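Local coordinates for DUF1611 domain-containing protein (Anabaena variabilis, PDB 2OBN) that is of unknown function, but pairs a Rossmann-like domain with a P-loop NTPase-like domain and so may bind a nucleotide, at residues 169-172 with 173-177; 189-192 with 193-197; 341-344 with 345-349. The protein carries 2 engineered substitutions. All blocks are in the same frame, centred on the assembly; numbering follows the deposited sequence.

In the fold
All three contacts lie along single helices and rest on backbone bonds four residues apart. Contact 1 is the most buried. Its helix packs on strands 184-187 and 256-262 of the P-loop-like half, and an indole lies along its outer side. Contact 2 is partly buried and spans a short helix and its N-cap, where both parallel-sheet halves of the chain meet. It has two glycines and no aromatic ring. Contact 3 is the last turn of the chain, nearer the surface, with charged partners at its end. Contacts 1 and 3 touch through Leu173, Ala176 and Ala177 against Leu342 and Leu343. The centre of contact 2 is about 15 Å from that of contact 1.

Contact 1: 169-172 with 173-177; sequences TSLE and LHWAA
Leu171 lies beside Trp175, one turn on, in helix 166-179. This helix follows strand 153-159 in the P-loop NTPase-like half of the chain, and the loop between them may be the phosphate-binding loop, as in P-loop NTPases. The tight side is mostly apolar. Thr169 and Leu173 lie side by side and point the same way, with CG2 of Thr169 3.7 Å from CD1 of Leu173. Val258 backs both of them. Helix 340-347 packs against Leu173 and Ala176. The hydroxyl of Thr169 turns back to Gly165 O, and that of Ser170 bonds to Thr157 OG1. Both buried hydroxyls therefore have partners.

The outer side is looser. His174 is partly exposed and holds Ser184 OG with its ND1. Trp175 is exposed, but its indole is laid back along the helix. Leu171 CB sits over the six-membered ring, 4.0 Å from the centroid of Trp175 and 17° off its normal, a CH-pi contact. Leu171 O also lies above the indole, while accepting the 2.9 Å bond from Trp175 N. Glu172 bends at chi2 (-72°) and brings its carboxylate to the rim of the indole, with the two planes at right angles. With an alanine here the carboxylate is gone, and the indole would probably be freer to turn without its in-plane partner, with weaker packing on Val334 and Val335. The carboxylate oxygen lies in the ring plane, where the C-H edge is likely to be slightly positive: Glu172 OE1 is 3.5 Å from Trp175 CE3.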
ATOM      1  N   THR B 169      -6.231 -16.411  14.575  1.00 37.65           N
ATOM      2  CA  THR B 169      -5.187 -17.409  14.350  1.00 36.98           C
ATOM      3  C   THR B 169      -3.828 -16.970  14.893  1.00 39.01           C
ATOM      4  O   THR B 169      -3.117 -17.758  15.535  1.00 38.63           O
ATOM      5  CB  THR B 169      -5.070 -17.695  12.846  1.00 37.31           C
ATOM      6  OG1 THR B 169      -6.327 -18.169  12.373  1.00 37.65           O
ATOM      7  CG2 THR B 169      -4.032 -18.737  12.542  1.00 37.76           C
ATOM      8  N   SER B 170      -3.458 -15.719  14.636  1.00 39.39           N
ATOM      9  CA  SER B 170      -2.181 -15.196  15.138  1.00 38.75           C
ATOM     10  C   SER B 170      -2.187 -15.194  16.655  1.00 38.25           C
ATOM     11  O   SER B 170      -1.194 -15.535  17.271  1.00 37.93           O
ATOM     12  CB  SER B 170      -1.913 -13.771  14.629  1.00 39.94           C
ATOM     13  OG  SER B 170      -1.709 -13.740  13.237  1.00 34.96           O
ATOM     14  N   LEU B 171      -3.320 -14.815  17.246  1.00 39.46           N
ATOM     15  CA  LEU B 171      -3.459 -14.786  18.695  1.00 38.29           C
ATOM     16  C   LEU B 171      -3.417 -16.190  19.301  1.00 38.85           C
ATOM     17  O   LEU B 171      -2.693 -16.423  20.267  1.00 39.74           O
ATOM     18  CB  LEU B 171      -4.766 -14.090  19.101  1.00 39.34           C
ATOM     19  CG  LEU B 171      -4.859 -12.567  18.982  1.00 36.45           C
ATOM     20  CD1 LEU B 171      -6.296 -12.108  19.250  1.00 36.89           C
ATOM     21  CD2 LEU B 171      -3.886 -11.883  19.924  1.00 32.87           C
ATOM     22  N   GLU B 172      -4.198 -17.112  18.753  1.00 37.44           N
ATOM     23  CA  GLU B 172      -4.186 -18.491  19.240  1.00 38.17           C
ATOM     24  C   GLU B 172      -2.791 -19.091  19.110  1.00 37.64           C
ATOM     25  O   GLU B 172      -2.359 -19.805  20.007  1.00 37.42           O
ATOM     26  CB  GLU B 172      -5.198 -19.373  18.491  1.00 38.16           C
ATOM     27  CG  GLU B 172      -6.689 -19.012  18.699  1.00 39.52           C
ATOM     28  CD  GLU B 172      -7.236 -19.355  20.083  1.00 41.55           C
ATOM     29  OE1 GLU B 172      -6.463 -19.828  20.934  1.00 44.76           O
ATOM     30  OE2 GLU B 172      -8.452 -19.143  20.320  1.00 41.14           O
ATOM     31  N   LEU B 173      -2.099 -18.818  17.999  1.00 38.55           N
ATOM     32  CA  LEU B 173      -0.721 -19.319  17.808  1.00 39.92           C
ATOM     33  C   LEU B 173       0.242 -18.720  18.822  1.00 38.77           C
ATOM     34  O   LEU B 173       1.160 -19.389  19.258  1.00 39.02           O
ATOM     35  CB  LEU B 173      -0.210 -19.085  16.379  1.00 40.39           C
ATOM     36  CG  LEU B 173      -0.840 -20.015  15.319  1.00 43.10           C
ATOM     37  CD1 LEU B 173      -0.662 -19.477  13.917  1.00 47.50           C
ATOM     38  CD2 LEU B 173      -0.286 -21.441  15.421  1.00 46.35           C
ATOM     39  N   HIS B 174       0.005 -17.463  19.191  1.00 38.71           N
ATOM     40  CA  HIS B 174       0.795 -16.772  20.205  1.00 37.93           C
ATOM     41  C   HIS B 174       0.567 -17.364  21.601  1.00 36.93           C
ATOM     42  O   HIS B 174       1.524 -17.559  22.379  1.00 35.05           O
ATOM     43  CB  HIS B 174       0.488 -15.261  20.198  1.00 37.05           C
ATOM     44  CG  HIS B 174       0.865 -14.564  21.470  1.00 40.65           C
ATOM     45  ND1 HIS B 174       2.174 -14.422  21.888  1.00 35.15           N
ATOM     46  CD2 HIS B 174       0.099 -13.974  22.421  1.00 42.16           C
ATOM     47  CE1 HIS B 174       2.194 -13.787  23.047  1.00 38.04           C
ATOM     48  NE2 HIS B 174       0.949 -13.502  23.391  1.00 40.56           N
ATOM     49  N   TRP B 175      -0.691 -17.631  21.933  1.00 37.39           N
ATOM     50  CA  TRP B 175      -1.008 -18.223  23.228  1.00 38.54           C
ATOM     51  C   TRP B 175      -0.454 -19.648  23.360  1.00 37.52           C
ATOM     52  O   TRP B 175      -0.012 -20.030  24.443  1.00 35.88           O
ATOM     53  CB  TRP B 175      -2.504 -18.162  23.519  1.00 40.29           C
ATOM     54  CG  TRP B 175      -3.016 -16.754  23.582  1.00 41.70           C
ATOM     55  CD1 TRP B 175      -2.382 -15.682  24.140  1.00 43.52           C
ATOM     56  CD2 TRP B 175      -4.279 -16.278  23.127  1.00 40.24           C
ATOM     57  NE1 TRP B 175      -3.151 -14.563  24.022  1.00 42.26           N
ATOM     58  CE2 TRP B 175      -4.328 -14.897  23.417  1.00 39.90           C
ATOM     59  CE3 TRP B 175      -5.376 -16.878  22.500  1.00 42.76           C
ATOM     60  CZ2 TRP B 175      -5.425 -14.104  23.100  1.00 38.63           C
ATOM     61  CZ3 TRP B 175      -6.467 -16.092  22.187  1.00 43.63           C
ATOM     62  CH2 TRP B 175      -6.484 -14.717  22.491  1.00 41.26           C
ATOM     63  N   ALA B 176      -0.442 -20.404  22.260  1.00 36.37           N
ATOM     64  CA  ALA B 176       0.097 -21.777  22.265  1.00 37.01           C
ATOM     65  C   ALA B 176       1.607 -21.770  22.453  1.00 37.41           C
ATOM     66  O   ALA B 176       2.133 -22.582  23.209  1.00 38.68           O
ATOM     67  CB  ALA B 176      -0.252 -22.511  20.986  1.00 35.89           C
ATOM     68  N   ALA B 177       2.300 -20.872  21.758  1.00 37.01           N
ATOM     69  CA  ALA B 177       3.757 -20.747  21.922  1.00 38.35           C
ATOM     70  C   ALA B 177       4.130 -20.333  23.349  1.00 38.30           C
ATOM     71  O   ALA B 177       5.137 -20.804  23.893  1.00 38.31           O
ATOM     72  CB  ALA B 177       4.314 -19.763  20.939  1.00 37.83           C
TER

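Contact 2: 189-192 with 193-197; sequences TGQT and GVMLE
Gln191 O accepts the shortest polar bond here, 2.8 Å from Met195 N. The same oxygen is wrapped by the side chain of Met195, modelled as selenomethionine. CG passes beside it, and the terminal methyl comes back over it, with Met195 CE 3.2 Å from Gln191 O. The bend is made at the last torsion (chi3 -92°), which folds CE toward the first turn instead of away from it. The methyl also meets the side chain of Gln191, 3.6 Å from Met195 CE to Gln191 CG. Chi1 of 70° sets Gln191 CG between the backbone N and the carbonyl carbon, next to the methyl; the chain bends at chi2. The contact between the two side chains is therefore made by methylene and methyl carbons.

These residues make up the whole of the short helix 191-197, with Gly190 as its N-cap. Gly190 O opens the series by accepting a 2.9 Å bond from Val194 N. Val194 CG2 also leans on this oxygen, 3.1 Å from Gly190 O. Thr192 O bonds Leu196 N at 2.9 Å and continues the i to i+4 series. Thr192 OG1 makes a weak hydrogen bond to Thr25 OG1.

Just before the helix, Thr189 OG1 is held by Glu232 O and Gln234 NE2, beyond strand 228-231. The helix itself follows strand 184-187, at the edge of the P-loop-like sheet. Met195 packs on Thr25 and Leu29 of helix 24-32, and Leu196 on Tyr32. Thr192 and Leu196 both reach Met167 of helix 166-179, while Gln191 and Val194 rest on Val133, just past strand 130-132. The helix thus lies between the two parallel-sheet halves of the chain.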
ATOM      1  N   THR B 189      -1.518  -5.122  13.473  1.00 36.85           N
ATOM      2  CA  THR B 189      -1.375  -4.453  12.189  1.00 37.97           C
ATOM      3  C   THR B 189      -2.692  -3.793  11.667  1.00 39.77           C
ATOM      4  O   THR B 189      -2.749  -3.330  10.515  1.00 39.78           O
ATOM      5  CB  THR B 189      -0.897  -5.459  11.157  1.00 38.77           C
ATOM      6  OG1 THR B 189      -1.863  -6.511  11.063  1.00 38.43           O
ATOM      7  CG2 THR B 189       0.452  -6.040  11.558  1.00 39.76           C
ATOM      8  N   GLY B 190      -3.729  -3.745  12.513  1.00 39.46           N
ATOM      9  CA  GLY B 190      -5.009  -3.125  12.169  1.00 39.05           C
ATOM     10  C   GLY B 190      -5.541  -2.390  13.386  1.00 40.07           C
ATOM     11  O   GLY B 190      -5.019  -2.564  14.494  1.00 38.67           O
ATOM     12  N   GLN B 191      -6.565  -1.558  13.190  1.00 42.23           N
ATOM     13  CA  GLN B 191      -7.127  -0.741  14.305  1.00 43.40           C
ATOM     14  C   GLN B 191      -7.621  -1.584  15.496  1.00 42.07           C
ATOM     15  O   GLN B 191      -7.362  -1.242  16.664  1.00 41.49           O
ATOM     16  CB  GLN B 191      -8.217   0.255  13.822  1.00 44.35           C
ATOM     17  CG  GLN B 191      -9.575  -0.321  13.346  1.00 47.00           C
ATOM     18  CD  GLN B 191      -9.491  -0.993  12.003  1.00 50.49           C
ATOM     19  OE1 GLN B 191      -8.468  -0.907  11.322  1.00 53.49           O
ATOM     20  NE2 GLN B 191     -10.565  -1.658  11.601  1.00 41.59           N
ATOM     21  N   THR B 192      -8.308  -2.688  15.198  1.00 41.82           N
ATOM     22  CA  THR B 192      -8.784  -3.602  16.241  1.00 41.35           C
ATOM     23  C   THR B 192      -7.619  -4.161  17.034  1.00 40.77           C
ATOM     24  O   THR B 192      -7.627  -4.135  18.266  1.00 39.57           O
ATOM     25  CB  THR B 192      -9.560  -4.786  15.651  1.00 41.51           C
ATOM     26  OG1 THR B 192     -10.672  -4.298  14.900  1.00 43.33           O
ATOM     27  CG2 THR B 192     -10.060  -5.713  16.742  1.00 39.06           C
ATOM     28  N   GLY B 193      -6.622  -4.673  16.319  1.00 40.74           N
ATOM     29  CA  GLY B 193      -5.447  -5.244  16.953  1.00 40.08           C
ATOM     30  C   GLY B 193      -4.735  -4.223  17.807  1.00 40.33           C
ATOM     31  O   GLY B 193      -4.277  -4.544  18.894  1.00 39.38           O
ATOM     32  N   VAL B 194      -4.620  -2.996  17.296  1.00 40.62           N
ATOM     33  CA  VAL B 194      -3.957  -1.909  18.031  1.00 39.82           C
ATOM     34  C   VAL B 194      -4.770  -1.524  19.266  1.00 40.08           C
ATOM     35  O   VAL B 194      -4.198  -1.236  20.308  1.00 38.04           O
ATOM     36  CB  VAL B 194      -3.704  -0.683  17.132  1.00 39.08           C
ATOM     37  CG1 VAL B 194      -3.162   0.494  17.936  1.00 36.88           C
ATOM     38  CG2 VAL B 194      -2.730  -1.046  16.013  1.00 38.74           C
HETATM   39  N   MSE B 195      -6.097  -1.517  19.140  1.00 42.13           N
HETATM   40  CA  MSE B 195      -6.984  -1.255  20.287  1.00 43.54           C
HETATM   41  C   MSE B 195      -6.859  -2.322  21.370  1.00 44.30           C
HETATM   42  O   MSE B 195      -6.917  -2.012  22.565  1.00 42.79           O
HETATM   43  CB  MSE B 195      -8.438  -1.122  19.842  1.00 43.93           C
HETATM   44  CG  MSE B 195      -8.748   0.245  19.303  1.00 45.31           C
HETATM   45 SE   MSE B 195     -10.550   0.435  18.671  0.75 45.00          SE
HETATM   46  CE  MSE B 195     -10.316  -0.017  16.857  1.00 41.99           C
ATOM     47  N   LEU B 196      -6.677  -3.572  20.951  1.00 45.45           N
ATOM     48  CA  LEU B 196      -6.466  -4.658  21.901  1.00 45.99           C
ATOM     49  C   LEU B 196      -5.127  -4.580  22.616  1.00 47.03           C
ATOM     50  O   LEU B 196      -5.053  -4.697  23.835  1.00 44.35           O
ATOM     51  CB  LEU B 196      -6.548  -6.019  21.210  1.00 45.72           C
ATOM     52  CG  LEU B 196      -7.939  -6.547  20.907  1.00 47.17           C
ATOM     53  CD1 LEU B 196      -7.802  -7.894  20.232  1.00 48.30           C
ATOM     54  CD2 LEU B 196      -8.762  -6.662  22.190  1.00 47.18           C
ATOM     55  N   GLU B 197      -4.063  -4.423  21.839  1.00 49.08           N
ATOM     56  CA  GLU B 197      -2.719  -4.405  22.396  1.00 51.22           C
ATOM     57  C   GLU B 197      -2.333  -3.065  22.972  1.00 52.36           C
ATOM     58  O   GLU B 197      -1.462  -2.999  23.835  1.00 53.98           O
ATOM     59  CB  GLU B 197      -1.702  -4.818  21.332  1.00 51.36           C
ATOM     60  CG  GLU B 197      -1.846  -6.268  20.907  1.00 55.64           C
ATOM     61  CD  GLU B 197      -1.563  -7.241  22.050  1.00 58.46           C
ATOM     62  OE1 GLU B 197      -0.565  -7.038  22.776  1.00 61.77           O
ATOM     63  OE2 GLU B 197      -2.335  -8.204  22.216  1.00 58.04           O
TER

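Contact 3: 341-344 with 345-349; sequences VLLD and AVMQN
Asp344 and Gln348 bring the flat side-chain groups, a carboxylate and an amide, and neither is stacked on the other. Asp344 OD1 forms a salt bridge with Arg180 NH2. Gln348 CG lies 3.1 Å from Asp344 O. These residues close helix 340-347, the C-terminal helix of the P-loop-like half, and Gln348 is the first to leave helical geometry. Its N still bonds Asp344 O at 2.9 Å, though the bond is bent (136° at the hydrogen). The bond before it is straighter and shorter, 2.8 Å from Met347 N to Leu343 O. Just past Gln348, the terminal carboxylate of Asn349 forms a salt bridge with Arg153.

The inner side is apolar. Val346 faces Val155 and Val302 of the central sheet, and its CG2 lies against Leu342 O at 3.3 Å. Ala345 meets Val302 and Pro330. Leu343 and Met347, modelled as selenomethionine, cross at an angle. With CG of Leu343 opposite its backbone N (chi1 178°), one branch swings forward along the helix, and Leu343 CD1 rests 3.9 Å from Met347 CE.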
ATOM      1  N   VAL B 341      -1.270 -28.132  16.462  1.00 42.64           N
ATOM      2  CA  VAL B 341      -1.029 -28.739  15.148  1.00 42.85           C
ATOM      3  C   VAL B 341      -0.293 -27.763  14.208  1.00 42.06           C
ATOM      4  O   VAL B 341       0.617 -28.172  13.499  1.00 43.20           O
ATOM      5  CB  VAL B 341      -2.366 -29.235  14.532  1.00 43.87           C
ATOM      6  CG1 VAL B 341      -2.251 -29.531  13.047  1.00 43.55           C
ATOM      7  CG2 VAL B 341      -2.860 -30.477  15.298  1.00 46.06           C
ATOM      8  N   LEU B 342      -0.661 -26.483  14.226  1.00 41.11           N
ATOM      9  CA  LEU B 342       0.003 -25.489  13.367  1.00 41.63           C
ATOM     10  C   LEU B 342       1.268 -24.884  13.998  1.00 40.57           C
ATOM     11  O   LEU B 342       2.183 -24.473  13.282  1.00 40.13           O
ATOM     12  CB  LEU B 342      -0.980 -24.405  12.929  1.00 41.08           C
ATOM     13  CG  LEU B 342      -2.215 -24.913  12.181  1.00 44.21           C
ATOM     14  CD1 LEU B 342      -3.113 -23.743  11.787  1.00 46.47           C
ATOM     15  CD2 LEU B 342      -1.856 -25.749  10.948  1.00 45.80           C
ATOM     16  N   LEU B 343       1.329 -24.836  15.331  1.00 41.36           N
ATOM     17  CA  LEU B 343       2.533 -24.346  16.005  1.00 39.55           C
ATOM     18  C   LEU B 343       3.665 -25.324  15.734  1.00 39.42           C
ATOM     19  O   LEU B 343       4.780 -24.905  15.440  1.00 40.50           O
ATOM     20  CB  LEU B 343       2.328 -24.166  17.505  1.00 39.29           C
ATOM     21  CG  LEU B 343       3.588 -23.686  18.256  1.00 39.39           C
ATOM     22  CD1 LEU B 343       4.115 -22.358  17.709  1.00 37.67           C
ATOM     23  CD2 LEU B 343       3.276 -23.562  19.738  1.00 44.30           C
ATOM     24  N   ASP B 344       3.375 -26.623  15.823  1.00 38.36           N
ATOM     25  CA  ASP B 344       4.363 -27.649  15.493  1.00 37.86           C
ATOM     26  C   ASP B 344       4.848 -27.475  14.052  1.00 38.84           C
ATOM     27  O   ASP B 344       6.040 -27.586  13.794  1.00 38.44           O
ATOM     28  CB  ASP B 344       3.771 -29.058  15.666  1.00 38.13           C
ATOM     29  CG  ASP B 344       3.494 -29.409  17.121  1.00 42.09           C
ATOM     30  OD1 ASP B 344       4.039 -28.729  18.001  1.00 41.68           O
ATOM     31  OD2 ASP B 344       2.752 -30.387  17.396  1.00 45.83           O
ATOM     32  N   ALA B 345       3.926 -27.201  13.118  1.00 39.04           N
ATOM     33  CA  ALA B 345       4.288 -27.009  11.708  1.00 39.28           C
ATOM     34  C   ALA B 345       5.225 -25.815  11.535  1.00 40.74           C
ATOM     35  O   ALA B 345       6.153 -25.858  10.724  1.00 40.31           O
ATOM     36  CB  ALA B 345       3.041 -26.841  10.854  1.00 39.71           C
ATOM     37  N   VAL B 346       4.962 -24.743  12.283  1.00 42.10           N
ATOM     38  CA  VAL B 346       5.835 -23.568  12.293  1.00 43.09           C
ATOM     39  C   VAL B 346       7.219 -23.923  12.859  1.00 44.75           C
ATOM     40  O   VAL B 346       8.263 -23.570  12.273  1.00 43.81           O
ATOM     41  CB  VAL B 346       5.253 -22.431  13.185  1.00 42.93           C
ATOM     42  CG1 VAL B 346       6.310 -21.362  13.500  1.00 43.44           C
ATOM     43  CG2 VAL B 346       4.018 -21.813  12.552  1.00 42.52           C
HETATM   44  N   MSE B 347       7.203 -24.620  13.999  1.00 44.88           N
HETATM   45  CA  MSE B 347       8.419 -24.934  14.727  1.00 47.14           C
HETATM   46  C   MSE B 347       9.325 -25.990  14.124  1.00 49.75           C
HETATM   47  O   MSE B 347      10.507 -26.037  14.461  1.00 50.29           O
HETATM   48  CB  MSE B 347       8.093 -25.303  16.177  1.00 47.28           C
HETATM   49  CG  MSE B 347       7.581 -24.132  16.994  1.00 49.04           C
HETATM   50 SE   MSE B 347       8.844 -22.643  16.951  0.75 51.35          SE
HETATM   51  CE  MSE B 347       7.873 -21.406  18.029  1.00 57.90           C
ATOM     52  N   GLN B 348       8.812 -26.836  13.244  1.00 52.27           N
ATOM     53  CA  GLN B 348       9.687 -27.830  12.638  1.00 55.16           C
ATOM     54  C   GLN B 348       9.925 -27.532  11.175  1.00 57.35           C
ATOM     55  O   GLN B 348      10.202 -28.421  10.371  1.00 58.48           O
ATOM     56  CB  GLN B 348       9.213 -29.252  12.913  1.00 56.18           C
ATOM     57  CG  GLN B 348       7.893 -29.658  12.350  1.00 57.39           C
ATOM     58  CD  GLN B 348       7.290 -30.751  13.203  1.00 58.76           C
ATOM     59  OE1 GLN B 348       6.135 -30.664  13.611  1.00 60.79           O
ATOM     60  NE2 GLN B 348       8.097 -31.757  13.538  1.00 60.53           N
ATOM     61  N   ASN B 349       9.803 -26.252  10.839  1.00 59.30           N
ATOM     62  CA  ASN B 349      10.174 -25.778   9.529  1.00 59.73           C
ATOM     63  C   ASN B 349      11.658 -25.474   9.666  1.00 60.86           C
ATOM     64  O   ASN B 349      12.524 -26.243   9.223  1.00 61.77           O
ATOM     65  CB  ASN B 349       9.424 -24.504   9.152  1.00 59.55           C
ATOM     66  CG  ASN B 349      10.016 -23.839   7.930  1.00 58.38           C
ATOM     67  OD1 ASN B 349      10.561 -22.735   8.012  1.00 57.99           O
ATOM     68  ND2 ASN B 349       9.985 -24.544   6.801  1.00 55.44           N
ATOM     69  OXT ASN B 349      12.003 -24.448  10.272  1.00 60.68           O
TER